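Local coordinates for XC6422 protein (Xanthomonas campestris, PDB 2FUK) that probably acts as a small serine hydrolase of the alpha/beta-hydrolase fold, built without a lid domain, at residues G20-A25 against L97-E102; P4-E9 against G69-R74; I140-G145 against Y175-T180; E167-Q172 against T193-H198. One frame throughout, in Å; residues are numbered along the deposited sequence.

Interaction 1 of 4, residues G20-A25 against L97-E102; sequences GPLDVA and LRAVAE
Leu-22 of strand 20-27 and Val-100 of helix 92-107 point at one another across the interface between sheet and helix, and their methyl groups make the closest approach, 4.3 Å between Leu-22 CD1 and Val-100 CG2. The same leucine methyl also reaches the helix one residue earlier, with Leu-22 CD1 4.5 Å from Ala-99 CB. While CG2 of Val-100 faces the leucine, CG1 turns away from it toward the neighbouring strand 71-75, where it packs on Val-73. Leu-22 owes its reach to an extended end, with CD1 anti to CA about the CB-CG bond (chi2 173°). Val-24, two residues on, also faces the helix, but Val-24 CG2 stays 4.8 Å from Val-100 CG2, leaving a loose, wholly apolar contact. On the outer side of the helix, Arg-98 NH1 bonds to Glu-102 OE2 at 2.9 Å, an i to i+4 salt bridge in which the donor lies above the carboxylate plane. Alternating strand residues thus face the helix, while Asp-23 bonds on the other side to Asn-76 and Thr-82. A helix laid on a central, mostly parallel sheet in this way is the layered packing of the alpha/beta-hydrolase fold.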
loop_
_atom_site.group_PDB
_atom_site.type_symbol
_atom_site.label_atom_id
_atom_site.label_comp_id
_atom_site.label_asym_id
_atom_site.label_seq_id
_atom_site.Cartn_x
_atom_site.Cartn_y
_atom_site.Cartn_z
ATOM N N GLY A 20 -17.942 -14.058 26.661
ATOM C CA GLY A 20 -18.902 -13.113 26.125
ATOM C C GLY A 20 -18.545 -12.670 24.718
ATOM O O GLY A 20 -17.600 -13.189 24.124
ATOM N N PRO A 21 -19.281 -11.694 24.168
ATOM C CA PRO A 21 -19.085 -11.142 22.822
ATOM C C PRO A 21 -17.674 -10.630 22.548
ATOM O O PRO A 21 -17.003 -10.117 23.441
ATOM C CB PRO A 21 -20.113 -10.010 22.760
ATOM C CG PRO A 21 -21.174 -10.459 23.719
ATOM C CD PRO A 21 -20.365 -10.979 24.865
ATOM N N LEU A 22 -17.239 -10.783 21.299
ATOM C CA LEU A 22 -15.928 -10.312 20.860
ATOM C C LEU A 22 -16.116 -9.486 19.590
ATOM O O LEU A 22 -16.793 -9.922 18.654
ATOM C CB LEU A 22 -14.989 -11.493 20.559
ATOM C CG LEU A 22 -14.455 -12.352 21.709
ATOM C CD1 LEU A 22 -13.700 -13.566 21.150
ATOM C CD2 LEU A 22 -13.545 -11.520 22.596
ATOM N N ASP A 23 -15.538 -8.290 19.567
ATOM C CA ASP A 23 -15.618 -7.427 18.392
ATOM C C ASP A 23 -14.699 -8.017 17.340
ATOM O O ASP A 23 -13.528 -8.296 17.618
ATOM C CB ASP A 23 -15.127 -6.020 18.715
ATOM C CG ASP A 23 -15.968 -5.334 19.758
ATOM O OD1 ASP A 23 -15.438 -4.410 20.399
ATOM O OD2 ASP A 23 -17.155 -5.699 19.926
ATOM N N VAL A 24 -15.226 -8.196 16.135
ATOM C CA VAL A 24 -14.456 -8.770 15.044
ATOM C C VAL A 24 -14.581 -7.931 13.777
ATOM O O VAL A 24 -15.607 -7.301 13.536
ATOM C CB VAL A 24 -14.943 -10.217 14.754
ATOM C CG1 VAL A 24 -14.253 -10.785 13.522
ATOM C CG2 VAL A 24 -14.655 -11.098 15.957
ATOM N N ALA A 25 -13.519 -7.909 12.981
ATOM C CA ALA A 25 -13.538 -7.185 11.717
ATOM C C ALA A 25 -12.865 -8.079 10.687
ATOM O O ALA A 25 -11.783 -8.603 10.932
ATOM C CB ALA A 25 -12.791 -5.863 11.841
ATOM N N LEU A 97 -8.578 -15.866 21.268
ATOM C CA LEU A 97 -7.959 -16.100 19.969
ATOM C C LEU A 97 -8.425 -17.450 19.416
ATOM O O LEU A 97 -8.705 -17.571 18.224
ATOM C CB LEU A 97 -6.431 -16.103 20.105
ATOM C CG LEU A 97 -5.552 -15.525 18.986
ATOM C CD1 LEU A 97 -4.200 -16.199 19.056
ATOM C CD2 LEU A 97 -6.169 -15.704 17.612
ATOM N N ARG A 98 -8.508 -18.463 20.279
ATOM C CA ARG A 98 -8.947 -19.782 19.827
ATOM C C ARG A 98 -10.366 -19.739 19.268
ATOM O O ARG A 98 -10.665 -20.411 18.285
ATOM C CB ARG A 98 -8.880 -20.820 20.959
ATOM C CG ARG A 98 -9.400 -22.203 20.526
ATOM C CD ARG A 98 -8.715 -23.365 21.235
ATOM N NE ARG A 98 -9.135 -23.553 22.622
ATOM C CZ ARG A 98 -10.341 -23.984 22.987
ATOM N NH1 ARG A 98 -11.254 -24.268 22.065
ATOM N NH2 ARG A 98 -10.624 -24.156 24.270
ATOM N N ALA A 99 -11.240 -18.963 19.902
ATOM C CA ALA A 99 -12.620 -18.859 19.443
ATOM C C ALA A 99 -12.669 -18.265 18.038
ATOM O O ALA A 99 -13.455 -18.697 17.193
ATOM C CB ALA A 99 -13.424 -17.990 20.405
ATOM N N VAL A 100 -11.824 -17.268 17.800
ATOM C CA VAL A 100 -11.775 -16.632 16.497
ATOM C C VAL A 100 -11.194 -17.619 15.486
ATOM O O VAL A 100 -11.726 -17.781 14.390
ATOM C CB VAL A 100 -10.919 -15.341 16.543
ATOM C CG1 VAL A 100 -10.908 -14.664 15.171
ATOM C CG2 VAL A 100 -11.487 -14.385 17.591
ATOM N N ALA A 101 -10.110 -18.288 15.862
ATOM C CA ALA A 101 -9.473 -19.250 14.974
ATOM C C ALA A 101 -10.418 -20.387 14.593
ATOM O O ALA A 101 -10.457 -20.814 13.436
ATOM C CB ALA A 101 -8.215 -19.822 15.636
ATOM N N GLU A 102 -11.177 -20.888 15.563
ATOM C CA GLU A 102 -12.097 -21.986 15.290
ATOM C C GLU A 102 -13.253 -21.554 14.391
ATOM O O GLU A 102 -13.756 -22.349 13.595
ATOM C CB GLU A 102 -12.620 -22.585 16.604
ATOM C CG GLU A 102 -11.523 -23.273 17.420
ATOM C CD GLU A 102 -12.030 -23.984 18.666
ATOM O OE1 GLU A 102 -13.153 -23.685 19.125
ATOM O OE2 GLU A 102 -11.290 -24.846 19.193
#

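Interaction 2 of 4, residues P4-E9 against G69-R74; sequences PLFPTE and GITVVR
A single aromatic side chain, Phe-6, makes the entire contact from the irregular N-terminal segment 4-9 to residues of strand 71-75, with the backbones well apart: the closest CA atoms, those of Phe-6 and Val-73, are 10.1 Å from each other. The strand belongs to the central sheet of the alpha/beta-hydrolase fold, where it runs between strands 20-27 and 38-43, so one side chain ties the chain's beginning to the sheet before it enters the first strand, 11-17. The phenyl group bridges the distance because CG is anti to the backbone N (chi1 -160°), which carries the ring from a CB that does not itself point at the strand. Thr-71 approaches from the opposite direction. Its CG2 is likewise anti to the backbone N, and this methyl meets the ring at its edge, close to the ring plane, near CZ and CE2. Val-73, two residues along and on the same side of the strand, adds CG2 at a slant, 4.3 Å from Phe-6 CE1. Intervening Val-72 faces the other side of the sheet and packs on helix 56-66. Trp-103 of helix 92-107 also meets the Phe-6 ring, their planes inclined by about 30°, and its NE1 bonds to Pro-4 O. Ahead of the strand, Gly-69, with positive phi, is the C-prime residue of the Schellman motif that closes helix 56-66. In the edge-on contact, Thr-71 CG2 stands 3.7 Å from Phe-6 CZ and 3.9 Å from Phe-6 CE2.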
loop_
_atom_site.group_PDB
_atom_site.type_symbol
_atom_site.label_atom_id
_atom_site.label_comp_id
_atom_site.label_asym_id
_atom_site.label_seq_id
_atom_site.Cartn_x
_atom_site.Cartn_y
_atom_site.Cartn_z
ATOM N N PRO A 4 -22.558 -16.042 13.729
ATOM C CA PRO A 4 -22.057 -15.157 12.665
ATOM C C PRO A 4 -21.559 -15.816 11.377
ATOM O O PRO A 4 -20.941 -16.884 11.388
ATOM C CB PRO A 4 -20.963 -14.362 13.373
ATOM C CG PRO A 4 -20.424 -15.361 14.336
ATOM C CD PRO A 4 -21.672 -15.979 14.906
ATOM N N LEU A 5 -21.837 -15.147 10.262
ATOM C CA LEU A 5 -21.451 -15.624 8.940
ATOM C C LEU A 5 -20.175 -14.940 8.482
ATOM O O LEU A 5 -19.999 -13.751 8.711
ATOM C CB LEU A 5 -22.559 -15.306 7.936
ATOM C CG LEU A 5 -23.936 -15.889 8.252
ATOM C CD1 LEU A 5 -25.013 -15.113 7.513
ATOM C CD2 LEU A 5 -23.949 -17.358 7.873
ATOM N N PHE A 6 -19.281 -15.688 7.841
ATOM C CA PHE A 6 -18.056 -15.087 7.337
ATOM C C PHE A 6 -18.547 -14.210 6.186
ATOM O O PHE A 6 -19.197 -14.693 5.259
ATOM C CB PHE A 6 -17.099 -16.160 6.820
ATOM C CG PHE A 6 -15.672 -15.702 6.735
ATOM C CD1 PHE A 6 -14.814 -15.839 7.823
ATOM C CD2 PHE A 6 -15.187 -15.122 5.572
ATOM C CE1 PHE A 6 -13.488 -15.405 7.744
ATOM C CE2 PHE A 6 -13.871 -14.688 5.487
ATOM C CZ PHE A 6 -13.021 -14.830 6.572
ATOM N N PRO A 7 -18.251 -12.905 6.237
ATOM C CA PRO A 7 -18.689 -11.976 5.188
ATOM C C PRO A 7 -17.995 -12.104 3.830
ATOM O O PRO A 7 -16.868 -12.590 3.732
ATOM C CB PRO A 7 -18.474 -10.615 5.840
ATOM C CG PRO A 7 -17.238 -10.838 6.656
ATOM C CD PRO A 7 -17.467 -12.209 7.272
ATOM N N THR A 8 -18.696 -11.689 2.780
ATOM C CA THR A 8 -18.151 -11.729 1.429
ATOM C C THR A 8 -17.909 -10.298 0.970
ATOM O O THR A 8 -17.675 -10.042 -0.208
ATOM C CB THR A 8 -19.112 -12.412 0.439
ATOM O OG1 THR A 8 -20.344 -11.681 0.385
ATOM C CG2 THR A 8 -19.385 -13.837 0.879
ATOM N N GLU A 9 -17.960 -9.384 1.934
ATOM C CA GLU A 9 -17.734 -7.950 1.732
ATOM C C GLU A 9 -17.064 -7.575 3.065
ATOM O O GLU A 9 -17.420 -8.136 4.102
ATOM C CB GLU A 9 -19.090 -7.248 1.576
ATOM C CG GLU A 9 -19.134 -6.014 0.684
ATOM C CD GLU A 9 -18.829 -6.287 -0.789
ATOM O OE1 GLU A 9 -19.530 -7.090 -1.458
ATOM O OE2 GLU A 9 -17.881 -5.672 -1.295
ATOM N N GLY A 69 -3.160 -10.782 -1.139
ATOM C CA GLY A 69 -4.300 -11.631 -1.461
ATOM C C GLY A 69 -4.852 -12.438 -0.297
ATOM O O GLY A 69 -5.631 -13.375 -0.484
ATOM N N ILE A 70 -4.461 -12.068 0.915
ATOM C CA ILE A 70 -4.906 -12.772 2.108
ATOM C C ILE A 70 -6.075 -12.068 2.797
ATOM O O ILE A 70 -6.077 -10.849 2.932
ATOM C CB ILE A 70 -3.732 -12.910 3.112
ATOM C CG1 ILE A 70 -2.640 -13.796 2.505
ATOM C CG2 ILE A 70 -4.225 -13.482 4.439
ATOM C CD1 ILE A 70 -1.342 -13.810 3.298
ATOM N N THR A 71 -7.076 -12.844 3.209
ATOM C CA THR A 71 -8.227 -12.291 3.925
ATOM C C THR A 71 -7.761 -12.133 5.372
ATOM O O THR A 71 -7.172 -13.053 5.945
ATOM C CB THR A 71 -9.436 -13.250 3.886
ATOM O OG1 THR A 71 -9.841 -13.447 2.527
ATOM C CG2 THR A 71 -10.612 -12.678 4.685
ATOM N N VAL A 72 -8.024 -10.977 5.967
ATOM C CA VAL A 72 -7.558 -10.743 7.324
ATOM C C VAL A 72 -8.652 -10.501 8.345
ATOM O O VAL A 72 -9.626 -9.802 8.081
ATOM C CB VAL A 72 -6.561 -9.561 7.363
ATOM C CG1 VAL A 72 -5.390 -9.854 6.442
ATOM C CG2 VAL A 72 -7.240 -8.282 6.933
ATOM N N VAL A 73 -8.480 -11.100 9.516
ATOM C CA VAL A 73 -9.436 -10.949 10.601
ATOM C C VAL A 73 -8.769 -10.245 11.772
ATOM O O VAL A 73 -7.693 -10.647 12.211
ATOM C CB VAL A 73 -9.952 -12.323 11.089
ATOM C CG1 VAL A 73 -10.885 -12.140 12.287
ATOM C CG2 VAL A 73 -10.678 -13.032 9.960
ATOM N N ARG A 74 -9.406 -9.182 12.251
ATOM C CA ARG A 74 -8.923 -8.439 13.403
ATOM C C ARG A 74 -10.000 -8.599 14.468
ATOM O O ARG A 74 -11.157 -8.885 14.147
ATOM C CB ARG A 74 -8.748 -6.956 13.064
ATOM C CG ARG A 74 -7.581 -6.671 12.133
ATOM C CD ARG A 74 -7.535 -5.198 11.761
ATOM N NE ARG A 74 -8.626 -4.833 10.862
ATOM C CZ ARG A 74 -9.556 -3.916 11.122
ATOM N NH1 ARG A 74 -10.499 -3.666 10.225
ATOM N NH2 ARG A 74 -9.550 -3.251 12.274
#

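Interaction 3 of 4, residues I140-G145 against Y175-T180; sequences IAPPAG and YDWLET
Trp-177, on helix 171-178 of the alpha/beta-hydrolase fold, reaches across to Pro-142 and Ala-144 in the loop that leaves strand 136-140. Along the helix, Tyr-175 comes first and turns away from this loop toward the sheet, its OH bonded to Asp-164. Asp-176 follows on the outer side, bonded through OD1 to Gln-172 one turn back. Trp-177 then carries the contact: chi1 of 161° swings the indole off the helix, opposite the backbone N, and its benzo portion leads. Pro-142 CG meets the edge of that six-membered ring, 4.0 Å from Trp-177 CZ3, while Ala-144 CB approaches obliquely, 4.1 Å from Trp-177 CE3. Between them, Pro-143 sits at the centre of an inverse gamma turn closed by Ala-144 N to Pro-142 O (2.7 Å), and this bend turns Pro-142 and Ala-144 toward the tryptophan and Pro-143 away. Leu-178 comes next and places CD2 on one indole face, 3.7 Å above the plane and offset toward the rim, and Phe-149 adds a further aromatic neighbour. After Glu-179, Thr-180 bonds back to the helix: Trp-177 O accepts two bonds, from Thr-180 N at 3.2 Å and from Thr-180 OG1 at 2.8 Å.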
loop_
_atom_site.group_PDB
_atom_site.type_symbol
_atom_site.label_atom_id
_atom_site.label_comp_id
_atom_site.label_asym_id
_atom_site.label_seq_id
_atom_site.Cartn_x
_atom_site.Cartn_y
_atom_site.Cartn_z
ATOM N N ILE A 140 5.440 -9.174 15.725
ATOM C CA ILE A 140 5.944 -7.818 15.609
ATOM C C ILE A 140 6.219 -7.327 17.028
ATOM O O ILE A 140 5.307 -7.208 17.838
ATOM C CB ILE A 140 4.908 -6.903 14.928
ATOM C CG1 ILE A 140 4.530 -7.486 13.556
ATOM C CG2 ILE A 140 5.478 -5.499 14.783
ATOM C CD1 ILE A 140 3.389 -6.751 12.859
ATOM N N ALA A 141 7.487 -7.053 17.314
ATOM C CA ALA A 141 7.913 -6.595 18.627
ATOM C C ALA A 141 7.512 -7.558 19.746
ATOM O O ALA A 141 6.844 -7.163 20.710
ATOM C CB ALA A 141 7.357 -5.203 18.905
ATOM N N PRO A 142 7.916 -8.838 19.638
ATOM C CA PRO A 142 7.558 -9.793 20.694
ATOM C C PRO A 142 8.144 -9.239 21.980
ATOM O O PRO A 142 9.337 -8.972 22.052
ATOM C CB PRO A 142 8.239 -11.085 20.244
ATOM C CG PRO A 142 9.427 -10.590 19.453
ATOM C CD PRO A 142 8.829 -9.452 18.658
ATOM N N PRO A 143 7.309 -9.057 23.008
ATOM C CA PRO A 143 7.766 -8.512 24.287
ATOM C C PRO A 143 8.655 -9.394 25.150
ATOM O O PRO A 143 8.296 -9.714 26.279
ATOM C CB PRO A 143 6.455 -8.150 24.978
ATOM C CG PRO A 143 5.554 -9.246 24.525
ATOM C CD PRO A 143 5.861 -9.338 23.041
ATOM N N ALA A 144 9.816 -9.784 24.625
ATOM C CA ALA A 144 10.743 -10.599 25.401
ATOM C C ALA A 144 11.213 -9.758 26.581
ATOM O O ALA A 144 11.347 -8.531 26.478
ATOM C CB ALA A 144 11.927 -11.010 24.550
ATOM N N GLY A 145 11.459 -10.420 27.702
ATOM C CA GLY A 145 11.895 -9.704 28.884
ATOM C C GLY A 145 10.751 -9.349 29.819
ATOM O O GLY A 145 10.993 -9.044 30.989
ATOM N N TYR A 175 16.730 -10.318 20.938
ATOM C CA TYR A 175 17.837 -11.003 20.282
ATOM C C TYR A 175 18.478 -12.056 21.188
ATOM O O TYR A 175 18.830 -13.149 20.722
ATOM C CB TYR A 175 18.879 -9.981 19.806
ATOM C CG TYR A 175 18.286 -8.831 19.018
ATOM C CD1 TYR A 175 17.164 -9.023 18.206
ATOM C CD2 TYR A 175 18.822 -7.545 19.105
ATOM C CE1 TYR A 175 16.588 -7.966 17.510
ATOM C CE2 TYR A 175 18.251 -6.475 18.407
ATOM C CZ TYR A 175 17.131 -6.695 17.614
ATOM O OH TYR A 175 16.538 -5.652 16.939
ATOM N N ASP A 176 18.625 -11.748 22.476
ATOM C CA ASP A 176 19.229 -12.702 23.406
ATOM C C ASP A 176 18.382 -13.967 23.494
ATOM O O ASP A 176 18.900 -15.054 23.724
ATOM C CB ASP A 176 19.361 -12.108 24.812
ATOM C CG ASP A 176 20.480 -11.082 24.932
ATOM O OD1 ASP A 176 21.278 -10.920 23.981
ATOM O OD2 ASP A 176 20.567 -10.435 26.004
ATOM N N TRP A 177 17.072 -13.810 23.327
ATOM C CA TRP A 177 16.145 -14.931 23.384
ATOM C C TRP A 177 16.172 -15.726 22.081
ATOM O O TRP A 177 16.263 -16.957 22.092
ATOM C CB TRP A 177 14.727 -14.403 23.675
ATOM C CG TRP A 177 13.608 -15.340 23.322
ATOM C CD1 TRP A 177 13.435 -16.621 23.756
ATOM C CD2 TRP A 177 12.504 -15.056 22.459
ATOM N NE1 TRP A 177 12.288 -17.155 23.215
ATOM C CE2 TRP A 177 11.698 -16.213 22.414
ATOM C CE3 TRP A 177 12.116 -13.931 21.717
ATOM C CZ2 TRP A 177 10.522 -16.279 21.655
ATOM C CZ3 TRP A 177 10.945 -13.997 20.962
ATOM C CH2 TRP A 177 10.167 -15.163 20.940
ATOM N N LEU A 178 16.111 -15.021 20.958
ATOM C CA LEU A 178 16.113 -15.678 19.659
ATOM C C LEU A 178 17.388 -16.459 19.367
ATOM O O LEU A 178 17.344 -17.486 18.688
ATOM C CB LEU A 178 15.875 -14.658 18.543
ATOM C CG LEU A 178 14.462 -14.065 18.483
ATOM C CD1 LEU A 178 14.346 -13.126 17.280
ATOM C CD2 LEU A 178 13.431 -15.190 18.391
ATOM N N GLU A 179 18.520 -15.994 19.887
ATOM C CA GLU A 179 19.779 -16.681 19.620
ATOM C C GLU A 179 19.910 -18.029 20.331
ATOM O O GLU A 179 20.857 -18.773 20.078
ATOM C CB GLU A 179 20.968 -15.775 19.971
ATOM C CG GLU A 179 21.016 -15.311 21.423
ATOM C CD GLU A 179 22.195 -14.384 21.715
ATOM O OE1 GLU A 179 22.639 -13.667 20.795
ATOM O OE2 GLU A 179 22.666 -14.362 22.872
ATOM N N THR A 180 18.950 -18.358 21.193
ATOM C CA THR A 180 18.994 -19.627 21.919
ATOM C C THR A 180 18.067 -20.696 21.331
ATOM O O THR A 180 18.102 -21.848 21.761
ATOM C CB THR A 180 18.596 -19.451 23.404
ATOM O OG1 THR A 180 17.193 -19.169 23.490
ATOM C CG2 THR A 180 19.380 -18.319 24.047
#

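Interaction 4 of 4, residues E167-Q172 against T193-H198; sequences EIVDPQ and TSHFFH
This is a CH-pi contact supported by a bridging water, between two loops at one end of the sheet: segment 167-172 leads into helix 171-178, and segment 193-198 lies between strand 186-190 and helix 201-212. Ile-168 CB sits over the middle of the His-195 imidazole, 3.8 Å from the ring centroid and 12° off its normal. Its side chain crosses that of the histidine at about a right angle; CG1 lies past the rim, near His-195 CG and CD2, and the rest of the isoleucine runs off from the ring. Val-169 CG2 comes in obliquely, 3.8 Å from His-195 CE1. A chi1 of -174° extends the imidazole away from its own backbone N toward these groups. At the backbone, one water accepts from both Glu-167 N (2.9 Å) and His-195 N (3.0 Å), tying the two segments together. Phe-196 CE2 lies at the edge of the imidazole, and Phe-118 packs against the ring too. His-195 ND1 is bonded to Asp-166 OD2, while OD1 of the same aspartate accepts from the backbone N of Ile-168 and of Val-169. With Ser-119 touching His-195, the arrangement fits a Ser-His-Asp triad, probably the catalytic one. Apolar contacts with the imidazole, and two N-H groups anchoring the aspartate that bonds it, would together limit the ring's rotation.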
loop_
_atom_site.group_PDB
_atom_site.type_symbol
_atom_site.label_atom_id
_atom_site.label_comp_id
_atom_site.label_asym_id
_atom_site.label_seq_id
_atom_site.Cartn_x
_atom_site.Cartn_y
_atom_site.Cartn_z
ATOM N N GLU A 167 11.569 1.558 22.720
ATOM C CA GLU A 167 11.732 2.037 24.098
ATOM C C GLU A 167 10.953 1.204 25.108
ATOM O O GLU A 167 11.224 1.258 26.307
ATOM C CB GLU A 167 11.252 3.495 24.199
ATOM C CG GLU A 167 11.286 4.110 25.597
ATOM C CD GLU A 167 12.687 4.442 26.051
ATOM O OE1 GLU A 167 13.577 4.537 25.178
ATOM O OE2 GLU A 167 12.893 4.620 27.276
ATOM N N ILE A 168 9.978 0.448 24.612
ATOM C CA ILE A 168 9.130 -0.385 25.456
ATOM C C ILE A 168 9.709 -1.793 25.568
ATOM O O ILE A 168 9.911 -2.304 26.672
ATOM C CB ILE A 168 7.692 -0.444 24.875
ATOM C CG1 ILE A 168 7.107 0.971 24.783
ATOM C CG2 ILE A 168 6.820 -1.356 25.711
ATOM C CD1 ILE A 168 7.084 1.742 26.093
ATOM N N VAL A 169 9.966 -2.419 24.423
ATOM C CA VAL A 169 10.542 -3.757 24.387
ATOM C C VAL A 169 12.029 -3.606 24.111
ATOM O O VAL A 169 12.417 -2.957 23.145
ATOM C CB VAL A 169 9.930 -4.620 23.269
ATOM C CG1 VAL A 169 10.659 -5.951 23.186
ATOM C CG2 VAL A 169 8.450 -4.838 23.531
ATOM N N ASP A 170 12.855 -4.188 24.972
ATOM C CA ASP A 170 14.308 -4.121 24.816
ATOM C C ASP A 170 14.734 -4.998 23.648
ATOM O O ASP A 170 14.691 -6.221 23.749
ATOM C CB ASP A 170 14.990 -4.633 26.084
ATOM C CG ASP A 170 16.492 -4.427 26.063
ATOM O OD1 ASP A 170 17.037 -4.026 25.018
ATOM O OD2 ASP A 170 17.132 -4.664 27.109
ATOM N N PRO A 171 15.167 -4.386 22.531
ATOM C CA PRO A 171 15.589 -5.179 21.371
ATOM C C PRO A 171 16.603 -6.263 21.736
ATOM O O PRO A 171 16.513 -7.398 21.254
ATOM C CB PRO A 171 16.195 -4.133 20.437
ATOM C CG PRO A 171 15.412 -2.890 20.763
ATOM C CD PRO A 171 15.343 -2.945 22.274
ATOM N N GLN A 172 17.564 -5.923 22.593
ATOM C CA GLN A 172 18.585 -6.888 22.966
ATOM C C GLN A 172 17.987 -8.079 23.701
ATOM O O GLN A 172 18.504 -9.193 23.611
ATOM C CB GLN A 172 19.679 -6.232 23.812
ATOM C CG GLN A 172 20.935 -7.083 23.927
ATOM C CD GLN A 172 21.469 -7.506 22.567
ATOM O OE1 GLN A 172 21.691 -6.669 21.690
ATOM N NE2 GLN A 172 21.679 -8.810 22.386
ATOM N N THR A 193 13.905 2.568 14.593
ATOM C CA THR A 193 12.463 2.392 14.600
ATOM C C THR A 193 11.918 2.209 16.010
ATOM O O THR A 193 12.405 1.370 16.774
ATOM C CB THR A 193 12.080 1.189 13.731
ATOM O OG1 THR A 193 12.484 1.445 12.380
ATOM C CG2 THR A 193 10.579 0.935 13.779
ATOM N N SER A 194 10.909 3.013 16.346
ATOM C CA SER A 194 10.288 2.966 17.664
ATOM C C SER A 194 9.299 1.812 17.828
ATOM O O SER A 194 8.985 1.093 16.874
ATOM C CB SER A 194 9.585 4.293 17.962
ATOM O OG SER A 194 8.506 4.530 17.071
ATOM N N HIS A 195 8.795 1.660 19.045
ATOM C CA HIS A 195 7.868 0.583 19.364
ATOM C C HIS A 195 6.626 0.547 18.477
ATOM O O HIS A 195 6.159 -0.532 18.108
ATOM C CB HIS A 195 7.436 0.673 20.829
ATOM C CG HIS A 195 6.589 -0.479 21.272
ATOM N ND1 HIS A 195 7.051 -1.777 21.278
ATOM C CD2 HIS A 195 5.305 -0.533 21.698
ATOM C CE1 HIS A 195 6.086 -2.582 21.688
ATOM N NE2 HIS A 195 5.017 -1.852 21.950
ATOM N N PHE A 196 6.088 1.719 18.144
ATOM C CA PHE A 196 4.895 1.792 17.307
ATOM C C PHE A 196 5.230 2.121 15.853
ATOM O O PHE A 196 4.366 2.521 15.082
ATOM C CB PHE A 196 3.914 2.819 17.879
ATOM C CG PHE A 196 3.422 2.470 19.257
ATOM C CD1 PHE A 196 2.452 1.487 19.436
ATOM C CD2 PHE A 196 3.958 3.094 20.378
ATOM C CE1 PHE A 196 2.022 1.131 20.713
ATOM C CE2 PHE A 196 3.535 2.745 21.660
ATOM C CZ PHE A 196 2.568 1.764 21.828
ATOM N N PHE A 197 6.495 1.950 15.488
ATOM C CA PHE A 197 6.932 2.195 14.114
ATOM C C PHE A 197 6.503 3.548 13.568
ATOM O O PHE A 197 6.003 3.649 12.442
ATOM C CB PHE A 197 6.407 1.083 13.200
ATOM C CG PHE A 197 6.835 -0.297 13.623
ATOM C CD1 PHE A 197 6.222 -0.936 14.696
ATOM C CD2 PHE A 197 7.900 -0.929 12.985
ATOM C CE1 PHE A 197 6.668 -2.179 15.134
ATOM C CE2 PHE A 197 8.356 -2.176 13.413
ATOM C CZ PHE A 197 7.741 -2.801 14.489
ATOM N N HIS A 198 6.698 4.585 14.379
ATOM C CA HIS A 198 6.352 5.953 14.008
ATOM C C HIS A 198 7.073 6.343 12.722
ATOM O O HIS A 198 8.303 6.263 12.637
ATOM C CB HIS A 198 6.753 6.908 15.139
ATOM C CG HIS A 198 6.517 8.355 14.833
ATOM N ND1 HIS A 198 5.296 8.969 15.006
ATOM C CD2 HIS A 198 7.360 9.313 14.380
ATOM C CE1 HIS A 198 5.398 10.245 14.678
ATOM N NE2 HIS A 198 6.640 10.479 14.294
HETATM O O HOH W 1 9.658 3.378 21.408
#

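Interactions 1 and 2 lie on one side of the chain's centre and share the sheet: strands 20-27 and 71-75 are neighbours, joined by Ala-25 O to Arg-74 N (2.8 Å), and Val-24 of interaction 1 packs on Val-73 of interaction 2. Interactions 3 and 4 occupy the opposite side, their centres 12 Å apart, and both use helix 171-178; Val-169 touches the loop 140-145. Interaction 1 is buried and purely aliphatic, whereas interaction 2 is only partly buried and depends on one aromatic ring. Interaction 3 is a buried indole contact. Interaction 4, although mostly buried, adds water and polar bonds, in keeping with its probable place at the active site.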